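Local coordinates for ftsY (PDB 1ZU4), which belongs to the SRP-receptor family of SRP54-type proteins, in an NG fragment that joins a helical bundle to a P-loop NTPase-type domain, at residues A[117-122]-A[146-151]; A[58-63]-A[82-87]; A[207-212]-A[251-256]; A[230-235]-A[283-288]. One frame throughout, in Å; residues are numbered along the deposited sequence.

Interaction 1. Residues A[117-122]-A[146-151]; sequences GKTTSL and AGATQQ. With SO4 (sulfate ion), chain B.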
# COMPACT_ATOMS: atom_id res chain seq x y z
N GLY A 117 5.82 -2.47 9.21
CA GLY A 117 5.54 -3.78 8.60
C GLY A 117 6.26 -4.11 7.29
O GLY A 117 5.74 -4.88 6.46
N LYS A 118 7.46 -3.57 7.12
CA LYS A 118 8.24 -3.85 5.91
C LYS A 118 8.61 -5.31 5.74
O LYS A 118 8.38 -5.87 4.68
CB LYS A 118 9.51 -2.99 5.84
CG LYS A 118 9.22 -1.52 6.00
CD LYS A 118 10.47 -0.65 5.85
CE LYS A 118 11.46 -0.87 6.94
NZ LYS A 118 12.46 0.21 6.85
N THR A 119 9.16 -5.94 6.79
CA THR A 119 9.73 -7.27 6.61
C THR A 119 8.62 -8.29 6.41
O THR A 119 8.77 -9.16 5.60
CB THR A 119 10.73 -7.74 7.74
OG1 THR A 119 10.00 -8.08 8.94
CG2 THR A 119 11.75 -6.65 8.06
N THR A 120 7.50 -8.14 7.11
CA THR A 120 6.30 -8.93 6.85
C THR A 120 5.83 -8.76 5.39
O THR A 120 5.60 -9.73 4.69
CB THR A 120 5.16 -8.54 7.85
OG1 THR A 120 5.49 -9.06 9.14
CG2 THR A 120 3.80 -9.09 7.44
N SER A 121 5.71 -7.51 4.94
CA SER A 121 5.19 -7.22 3.61
C SER A 121 6.14 -7.75 2.56
O SER A 121 5.72 -8.24 1.53
CB SER A 121 5.02 -5.70 3.40
OG SER A 121 4.00 -5.19 4.18
N LEU A 122 7.43 -7.65 2.82
CA LEU A 122 8.38 -8.11 1.83
C LEU A 122 8.31 -9.63 1.68
O LEU A 122 8.37 -10.17 0.57
CB LEU A 122 9.78 -7.66 2.24
CG LEU A 122 10.89 -8.03 1.30
CD1 LEU A 122 11.96 -6.96 1.22
CD2 LEU A 122 11.45 -9.32 1.85
N ALA A 146 19.53 -7.52 13.68
CA ALA A 146 19.43 -8.79 12.97
C ALA A 146 18.05 -9.40 13.19
O ALA A 146 17.75 -10.44 12.61
CB ALA A 146 20.54 -9.76 13.39
N GLY A 147 17.23 -8.74 14.03
CA GLY A 147 15.80 -9.08 14.24
C GLY A 147 15.01 -9.17 12.95
O GLY A 147 14.23 -10.11 12.75
N ALA A 148 15.22 -8.19 12.06
CA ALA A 148 14.62 -8.17 10.72
C ALA A 148 15.14 -9.35 9.89
O ALA A 148 14.38 -10.01 9.16
CB ALA A 148 14.92 -6.87 10.06
N THR A 149 16.45 -9.60 9.99
CA THR A 149 17.07 -10.78 9.43
C THR A 149 16.47 -12.06 10.06
O THR A 149 16.08 -12.97 9.32
CB THR A 149 18.63 -10.73 9.53
OG1 THR A 149 19.12 -9.53 8.90
CG2 THR A 149 19.28 -11.95 8.85
N GLN A 150 16.37 -12.13 11.39
CA GLN A 150 15.78 -13.32 12.05
C GLN A 150 14.40 -13.62 11.48
O GLN A 150 14.09 -14.77 11.18
CB GLN A 150 15.66 -13.22 13.60
CG GLN A 150 16.71 -12.45 14.43
CD GLN A 150 18.14 -12.97 14.32
OE1 GLN A 150 18.66 -13.16 13.22
NE2 GLN A 150 18.79 -13.16 15.47
N GLN A 151 13.57 -12.58 11.33
CA GLN A 151 12.22 -12.72 10.78
C GLN A 151 12.23 -13.33 9.40
O GLN A 151 11.51 -14.29 9.14
CB GLN A 151 11.50 -11.37 10.73
CG GLN A 151 11.07 -10.84 12.08
CD GLN A 151 10.64 -9.39 12.04
OE1 GLN A 151 10.02 -8.93 11.07
NE2 GLN A 151 10.97 -8.66 13.10
S SO4 B . 9.61 -3.31 9.98
O1 SO4 B . 10.16 -4.24 8.97
O2 SO4 B . 10.77 -2.70 10.63
O3 SO4 B . 8.85 -2.18 9.39
O4 SO4 B . 8.73 -4.06 10.87
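Thr-119 lays its methyl CG2 against the methyl of Ala-148, CG2 to CB 3.8 Å, and turns its hydroxyl side to Gln-151, which makes it the centre of the contact between the first turn of helix 118-131 and helix 146-156. The threonine torsion explains it: OG1 sits between the backbone N and the carbonyl carbon (chi1 74°), which puts CG2 beside the N and facing both Ala-148 and the bound sulfate. Gln-151 comes in across Thr-119 at about a right angle, but its amide oxygen is modelled too close to OG1, so how those polar ends meet remains doubtful.

The sulfate, probably from the crystallisation liquor, is held by backbone amides. Its O3 takes N-H bonds from Gly-117 N and Lys-118 N, each 3.0 Å, the latter fairly straight at 165°; O1 takes one from Thr-119 N at 2.9 Å, and Gly-115 N adds another bond to the ion. Lys-118 folds its chain, bent at chi3, past the anion to bond Thr-199 O and Gly-112 O. Gly-117 O receives Ser-121 N and Ser-121 OG from opposite faces of its plane. The arrangement is consistent with the Walker A P-loop of this family. Around it, Lys-118 and Thr-119 pack on Asp-198 of strand 194-198, Leu-122 reaches Ile-138 of strand 136-140, and Thr-149 rests on Ala-140.

Interaction 2. Residues A[58-63]-A[82-87]; sequences SNLVRK and LYQAYT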
# COMPACT_ATOMS: atom_id res chain seq x y z
N SER A 58 -18.43 14.89 -2.47
CA SER A 58 -19.73 15.57 -2.37
C SER A 58 -20.09 16.29 -3.67
O SER A 58 -21.24 16.18 -4.12
CB SER A 58 -19.71 16.59 -1.23
OG SER A 58 -21.03 17.08 -0.99
N ASN A 59 -19.13 16.99 -4.27
CA ASN A 59 -19.42 17.71 -5.54
C ASN A 59 -19.79 16.79 -6.68
O ASN A 59 -20.73 17.06 -7.42
CB ASN A 59 -18.27 18.62 -5.95
CG ASN A 59 -18.20 19.87 -5.11
OD1 ASN A 59 -17.15 20.52 -5.04
ND2 ASN A 59 -19.30 20.21 -4.44
N LEU A 60 -19.04 15.69 -6.81
CA LEU A 60 -19.40 14.62 -7.73
C LEU A 60 -20.80 14.01 -7.54
O LEU A 60 -21.54 13.84 -8.50
CB LEU A 60 -18.33 13.54 -7.69
CG LEU A 60 -17.08 13.87 -8.50
CD1 LEU A 60 -15.97 12.90 -8.13
CD2 LEU A 60 -17.38 13.90 -10.03
N VAL A 61 -21.15 13.65 -6.29
CA VAL A 61 -22.49 13.14 -5.99
C VAL A 61 -23.54 14.23 -6.34
O VAL A 61 -24.54 13.96 -6.99
CB VAL A 61 -22.66 12.77 -4.51
CG1 VAL A 61 -24.14 12.42 -4.21
CG2 VAL A 61 -21.77 11.56 -4.13
N ARG A 62 -23.26 15.48 -5.99
CA ARG A 62 -24.17 16.58 -6.29
C ARG A 62 -24.34 16.75 -7.80
O ARG A 62 -25.43 17.02 -8.29
CB ARG A 62 -23.71 17.85 -5.56
CG ARG A 62 -24.38 19.07 -6.11
CD ARG A 62 -24.66 20.16 -5.12
NE ARG A 62 -23.92 20.27 -3.86
CZ ARG A 62 -24.48 20.85 -2.80
NH1 ARG A 62 -25.74 21.25 -2.91
NH2 ARG A 62 -23.84 21.01 -1.64
N LYS A 63 -23.27 16.52 -8.56
CA LYS A 63 -23.33 16.63 -10.00
C LYS A 63 -24.16 15.54 -10.68
O LYS A 63 -24.86 15.79 -11.66
CB LYS A 63 -21.92 16.62 -10.57
CG LYS A 63 -21.89 17.11 -12.01
CD LYS A 63 -20.69 18.01 -12.22
CE LYS A 63 -19.50 17.15 -12.59
NZ LYS A 63 -19.78 16.51 -13.91
N LEU A 82 -16.74 8.03 -5.31
CA LEU A 82 -15.59 7.61 -4.48
C LEU A 82 -14.48 7.12 -5.40
O LEU A 82 -13.34 7.55 -5.29
CB LEU A 82 -16.00 6.52 -3.50
CG LEU A 82 -16.87 6.98 -2.31
CD1 LEU A 82 -17.53 5.77 -1.66
CD2 LEU A 82 -16.13 7.84 -1.23
N TYR A 83 -14.84 6.21 -6.31
CA TYR A 83 -13.94 5.71 -7.31
C TYR A 83 -13.36 6.85 -8.16
O TYR A 83 -12.13 6.88 -8.42
CB TYR A 83 -14.70 4.70 -8.19
CG TYR A 83 -13.97 4.32 -9.43
CD1 TYR A 83 -13.06 3.25 -9.42
CD2 TYR A 83 -14.16 5.05 -10.60
CE1 TYR A 83 -12.40 2.90 -10.54
CE2 TYR A 83 -13.46 4.74 -11.72
CZ TYR A 83 -12.61 3.64 -11.69
OH TYR A 83 -11.93 3.32 -12.80
N GLN A 84 -14.22 7.74 -8.65
CA GLN A 84 -13.74 8.90 -9.48
C GLN A 84 -12.80 9.88 -8.75
O GLN A 84 -11.85 10.44 -9.34
CB GLN A 84 -14.92 9.63 -10.15
CG GLN A 84 -15.62 8.71 -11.14
CD GLN A 84 -16.67 9.41 -11.98
OE1 GLN A 84 -17.20 10.45 -11.61
NE2 GLN A 84 -16.98 8.80 -13.11
N ALA A 85 -13.03 10.04 -7.45
CA ALA A 85 -12.22 10.95 -6.63
C ALA A 85 -10.78 10.45 -6.59
O ALA A 85 -9.82 11.23 -6.69
CB ALA A 85 -12.78 11.03 -5.24
N TYR A 86 -10.64 9.14 -6.46
CA TYR A 86 -9.33 8.49 -6.49
C TYR A 86 -8.74 8.49 -7.88
O TYR A 86 -7.56 8.79 -8.05
CB TYR A 86 -9.46 7.04 -6.00
CG TYR A 86 -8.15 6.32 -5.82
CD1 TYR A 86 -7.52 6.33 -4.58
CD2 TYR A 86 -7.50 5.68 -6.91
CE1 TYR A 86 -6.31 5.69 -4.38
CE2 TYR A 86 -6.25 5.02 -6.72
CZ TYR A 86 -5.69 5.03 -5.43
OH TYR A 86 -4.49 4.43 -5.15
N THR A 87 -9.55 8.16 -8.88
CA THR A 87 -9.00 8.00 -10.24
C THR A 87 -8.79 9.34 -10.97
O THR A 87 -8.27 9.35 -12.06
CB THR A 87 -9.89 7.07 -11.11
OG1 THR A 87 -11.23 7.59 -11.10
CG2 THR A 87 -9.91 5.66 -10.58
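Leu-60 and Ala-85 mark the closest backbone approach, their CA atoms 8.1 Å apart, where segments 58-63 and 82-87, on helices 51-64 and 71-87, come nearest. At that spacing a single large side chain can bridge the gap, and Leu-60 does so. Its CG stands beside the backbone N, anti to the carbonyl carbon (chi1 -79°), which carries both methyls across to the other helix. CD1 settles over the start of the Gln-84 side chain, 4.0 Å from Gln-84 CB, and lies 4.2 Å from Ala-85 N. CD2 lies alongside the amide end of the glutamine, 3.8 Å from Gln-84 OE1. The glutamine oxygen that this methyl lies beside has its polar partner in Lys-64 NZ, one residue beyond the first segment.

Both helices belong to the helical bundle of the N domain, where Val-61 packs on Phe-37 of helix 34-46 as well as on Leu-78. Leu-82 turns to Val-57 and is covered by Ile-305 of the C-terminal helix 301-308. Ala-85, too small to reach far, rests on Met-53 and Val-57. At the end of helix 71-87, Thr-87 curls back on the preceding turn: its OG1 bonds Tyr-83 O at 2.9 Å from above the carbonyl plane, where Thr-87 N is already bonded, and its CG2 sits 3.5 Å over the rim of one face of the Tyr-83 ring.

Interaction 3. Residues A[207-212]-A[251-256]; sequences TNLMAE and SKVADV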
# COMPACT_ATOMS: atom_id res chain seq x y z
N THR A 207 20.60 11.34 6.24
CA THR A 207 21.73 11.49 5.33
C THR A 207 22.31 10.13 5.05
O THR A 207 22.63 9.82 3.90
CB THR A 207 22.87 12.45 5.90
OG1 THR A 207 23.29 11.98 7.20
CG2 THR A 207 22.37 13.88 6.03
N ASN A 208 22.44 9.29 6.09
CA ASN A 208 22.98 7.96 5.84
C ASN A 208 22.01 7.09 5.09
O ASN A 208 22.41 6.20 4.34
CB ASN A 208 23.38 7.23 7.11
CG ASN A 208 24.03 5.89 6.81
OD1 ASN A 208 23.54 4.82 7.22
ND2 ASN A 208 25.11 5.93 6.03
N LEU A 209 20.73 7.28 5.38
CA LEU A 209 19.70 6.49 4.74
C LEU A 209 19.74 6.81 3.25
O LEU A 209 19.85 5.92 2.44
CB LEU A 209 18.34 6.80 5.33
CG LEU A 209 17.18 5.99 4.75
CD1 LEU A 209 17.48 4.52 4.99
CD2 LEU A 209 15.84 6.39 5.37
N MET A 210 19.68 8.09 2.90
CA MET A 210 19.86 8.47 1.47
C MET A 210 21.16 7.97 0.82
O MET A 210 21.11 7.46 -0.33
CB MET A 210 19.72 9.96 1.31
CG MET A 210 18.36 10.38 1.70
SD MET A 210 18.03 12.13 1.58
CE MET A 210 17.70 12.36 -0.16
N ALA A 211 22.28 8.09 1.54
CA ALA A 211 23.58 7.61 1.04
C ALA A 211 23.57 6.13 0.76
O ALA A 211 24.13 5.68 -0.24
CB ALA A 211 24.76 7.96 2.03
N GLU A 212 22.97 5.36 1.67
CA GLU A 212 22.90 3.92 1.53
C GLU A 212 22.03 3.58 0.33
O GLU A 212 22.39 2.70 -0.48
CB GLU A 212 22.35 3.29 2.84
CG GLU A 212 23.40 3.15 3.98
CD GLU A 212 24.63 2.32 3.57
OE1 GLU A 212 24.51 1.38 2.77
OE2 GLU A 212 25.75 2.60 4.03
N SER A 251 8.36 10.18 2.09
CA SER A 251 8.48 10.38 0.65
C SER A 251 9.55 11.40 0.24
O SER A 251 9.81 11.52 -0.95
CB SER A 251 7.12 10.69 -0.00
OG SER A 251 6.74 12.03 0.15
N LYS A 252 10.18 12.11 1.19
CA LYS A 252 11.25 13.10 0.85
C LYS A 252 12.66 12.48 0.92
O LYS A 252 13.67 13.08 0.52
CB LYS A 252 11.21 14.33 1.78
CG LYS A 252 9.86 14.98 2.00
CD LYS A 252 9.12 15.22 0.70
CE LYS A 252 7.83 15.99 0.91
NZ LYS A 252 7.74 17.21 0.05
N VAL A 253 12.72 11.28 1.46
CA VAL A 253 13.97 10.61 1.77
C VAL A 253 14.24 9.62 0.63
O VAL A 253 15.38 9.27 0.35
CB VAL A 253 13.82 9.88 3.15
CG1 VAL A 253 14.94 8.93 3.39
CG2 VAL A 253 13.71 10.89 4.30
N ALA A 254 13.17 9.18 -0.03
CA ALA A 254 13.26 8.13 -1.02
C ALA A 254 12.32 8.49 -2.13
O ALA A 254 11.29 9.15 -1.91
CB ALA A 254 12.89 6.77 -0.40
N ASP A 255 12.70 8.11 -3.34
CA ASP A 255 11.87 8.34 -4.49
C ASP A 255 10.92 7.15 -4.65
O ASP A 255 11.22 6.17 -5.33
CB ASP A 255 12.71 8.63 -5.74
CG ASP A 255 13.48 9.98 -5.64
OD1 ASP A 255 12.87 11.05 -5.43
OD2 ASP A 255 14.72 9.97 -5.80
N VAL A 256 9.76 7.29 -4.01
CA VAL A 256 8.80 6.22 -3.78
C VAL A 256 7.99 6.11 -5.04
O VAL A 256 7.57 7.15 -5.58
CB VAL A 256 7.88 6.57 -2.56
CG1 VAL A 256 6.68 5.56 -2.42
CG2 VAL A 256 8.69 6.68 -1.21
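Apolar contact comes first here: Leu-209 and Val-253 meet methyl to methyl, Leu-209 CD2 lying 3.3 Å from Val-253 CG1, tighter than usual for two carbons. The side chains cross at about a right angle, and Leu-209 CG is also near the same methyl at 3.9 Å. Val-253 turns CG1 anti to its own nitrogen (chi1 167°), and that branch is the one presented to the helix. Met-210 adds a second, looser touch, its CG 4.1 Å from Val-253 CG1, so one valine methyl serves both helix residues.

A different kind of contact sets aliphatic groups against backbone carbonyls. Met-210 CG lies 3.5 Å from Val-253 O; beyond it the chain runs straight through chi2 and then bends at the sulfur (chi3 81°), bringing the terminal methyl CE 3.9 Å from the same oxygen and 4.1 Å from Lys-252 O. Met-210 therefore drapes over the turn of the loop, while the ammonium end of Lys-252 leads away.

The contact joins a turn of helix 206-221 to the connection between helix 241-250 and strand 258-262. Val-253 also touches Lys-206 and Ala-254 touches Leu-213, which carries the packing along the same helix; farther on, Asp-255 centres an inverse gamma turn. A helix resting on the link that returns the chain to a largely parallel sheet is plain alpha/beta packing of the P-loop NTPase fold.

Interaction 4. Residues A[230-235]-A[283-288]; sequences EVLLVI and PIKMIG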
# COMPACT_ATOMS: atom_id res chain seq x y z
N GLU A 230 10.67 -0.70 -8.71
CA GLU A 230 9.75 -0.11 -7.75
C GLU A 230 10.49 0.18 -6.45
O GLU A 230 11.42 -0.54 -6.08
CB GLU A 230 8.57 -1.10 -7.45
CG GLU A 230 7.70 -1.46 -8.73
CD GLU A 230 6.78 -0.35 -9.16
OE1 GLU A 230 6.54 0.63 -8.39
OE2 GLU A 230 6.26 -0.46 -10.29
N VAL A 231 10.01 1.21 -5.75
CA VAL A 231 10.45 1.58 -4.42
C VAL A 231 9.14 1.71 -3.64
O VAL A 231 8.37 2.66 -3.83
CB VAL A 231 11.27 2.95 -4.44
CG1 VAL A 231 11.73 3.36 -3.03
CG2 VAL A 231 12.49 2.85 -5.35
N LEU A 232 8.88 0.72 -2.79
CA LEU A 232 7.56 0.58 -2.25
C LEU A 232 7.52 0.96 -0.76
O LEU A 232 8.21 0.38 0.07
CB LEU A 232 6.99 -0.82 -2.52
CG LEU A 232 6.83 -1.22 -4.01
CD1 LEU A 232 6.58 -2.71 -4.15
CD2 LEU A 232 5.72 -0.44 -4.74
N LEU A 233 6.72 1.98 -0.47
CA LEU A 233 6.50 2.44 0.91
C LEU A 233 5.34 1.74 1.64
O LEU A 233 4.25 1.61 1.11
CB LEU A 233 6.27 3.97 0.84
CG LEU A 233 6.06 4.74 2.16
CD1 LEU A 233 7.29 4.58 2.98
CD2 LEU A 233 5.75 6.26 1.89
N VAL A 234 5.55 1.30 2.87
CA VAL A 234 4.53 0.57 3.61
C VAL A 234 3.79 1.56 4.49
O VAL A 234 4.38 2.32 5.25
CB VAL A 234 5.09 -0.62 4.45
CG1 VAL A 234 3.99 -1.27 5.29
CG2 VAL A 234 5.69 -1.69 3.55
N ILE A 235 2.49 1.58 4.36
CA ILE A 235 1.70 2.36 5.28
C ILE A 235 0.80 1.39 5.97
O ILE A 235 0.06 0.67 5.30
CB ILE A 235 0.84 3.41 4.54
CG1 ILE A 235 1.74 4.40 3.77
CG2 ILE A 235 -0.03 4.13 5.54
CD1 ILE A 235 0.98 5.40 2.91
N PRO A 283 0.43 6.00 -6.15
CA PRO A 283 -0.54 4.91 -6.18
C PRO A 283 -0.31 3.87 -5.12
O PRO A 283 0.84 3.45 -4.84
CB PRO A 283 -0.30 4.26 -7.54
CG PRO A 283 0.61 5.17 -8.29
CD PRO A 283 1.37 5.94 -7.30
N ILE A 284 -1.42 3.39 -4.58
CA ILE A 284 -1.39 2.21 -3.76
C ILE A 284 -1.30 1.06 -4.79
O ILE A 284 -2.07 1.04 -5.75
CB ILE A 284 -2.69 2.10 -2.91
CG1 ILE A 284 -2.80 3.28 -1.95
CG2 ILE A 284 -2.71 0.76 -2.13
CD1 ILE A 284 -4.16 3.40 -1.32
N LYS A 285 -0.38 0.11 -4.57
CA LYS A 285 -0.16 -0.98 -5.53
C LYS A 285 -0.43 -2.38 -5.00
O LYS A 285 -0.72 -3.29 -5.78
CB LYS A 285 1.24 -0.90 -6.15
CG LYS A 285 1.45 0.41 -6.98
CD LYS A 285 2.70 0.38 -7.76
CE LYS A 285 2.85 1.67 -8.58
NZ LYS A 285 4.03 1.55 -9.50
N MET A 286 -0.31 -2.56 -3.70
CA MET A 286 -0.60 -3.85 -3.08
C MET A 286 -1.32 -3.49 -1.81
O MET A 286 -1.05 -2.45 -1.22
CB MET A 286 0.67 -4.62 -2.68
CG MET A 286 1.60 -5.08 -3.82
SD MET A 286 0.96 -6.42 -4.84
CE MET A 286 1.81 -7.80 -4.12
N ILE A 287 -2.25 -4.34 -1.41
CA ILE A 287 -2.97 -4.15 -0.17
C ILE A 287 -2.96 -5.45 0.67
O ILE A 287 -3.29 -6.51 0.16
CB ILE A 287 -4.43 -3.70 -0.42
CG1 ILE A 287 -5.16 -3.42 0.91
CG2 ILE A 287 -5.21 -4.67 -1.37
CD1 ILE A 287 -6.59 -2.90 0.71
N GLY A 288 -2.60 -5.31 1.94
CA GLY A 288 -2.56 -6.41 2.93
C GLY A 288 -3.95 -6.68 3.49
O GLY A 288 -4.61 -5.77 4.05
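Lys-285 NZ is gripped by three acceptors: Glu-230 OE1 at 2.9 Å, Glu-230 OE2 through a weak bond at 3.1 Å, and the backbone oxygen of Arg-97. The first two make up a salt bridge. OE1 is met on the syn side of the carboxylate, with the ammonium 21° out of its plane, so the lysine faces the fork of the group and shares itself unevenly between the two oxygens.

The side chains come from opposite directions. Lys-285 stays extended beyond CG, whereas Glu-230 folds at its second torsion (chi2 -75°) to turn its carboxylate toward the amine. Along the way Leu-232 CD2 lies over the aliphatic part of the lysine, 4.3 Å from Lys-285 CD. The lysine backbone departs from the extended form (psi -25°), and both Lys-285 and the following Met-286 direct their CB toward strand 230-236.

These strands are not sheet neighbours: strand 258-262 runs between them, and the CA atoms of Leu-232 and Lys-285 are 8.5 Å apart. The bridge thus spans a strand-wide gap near the start of that middle strand. Ser-257 OG, just before it, bonds Glu-230 OE1, and Asp-99 N bonds OE2. With both residues buried, each charge is offset by the other and by added polar partners, which would probably keep the pair ionised despite their burial.

In the fold
Along the chain interaction 2 closes first, then interaction 1, and last interactions 3 and 4, whose segments alternate. The centre of interaction 4 lies about 3 Å from the centre of the chain, and this contact touches all the others: Val-234 meets the start of helix 118-131 in interaction 1, Val-231 and Leu-233 meet Asp-255 and Val-256 of interaction 3, and Tyr-86 OH of interaction 2 reaches Ile-284 N. Interactions 1 and 2 lie on opposite sides of that centre, about 38 Å apart between centres. Strand 230-236 therefore meets both the anion-binding helix start and the loop that packs on helix 206-221, while Tyr-86 ties strand 284-288 to the helical bundle, joining the two parts of the NG fragment.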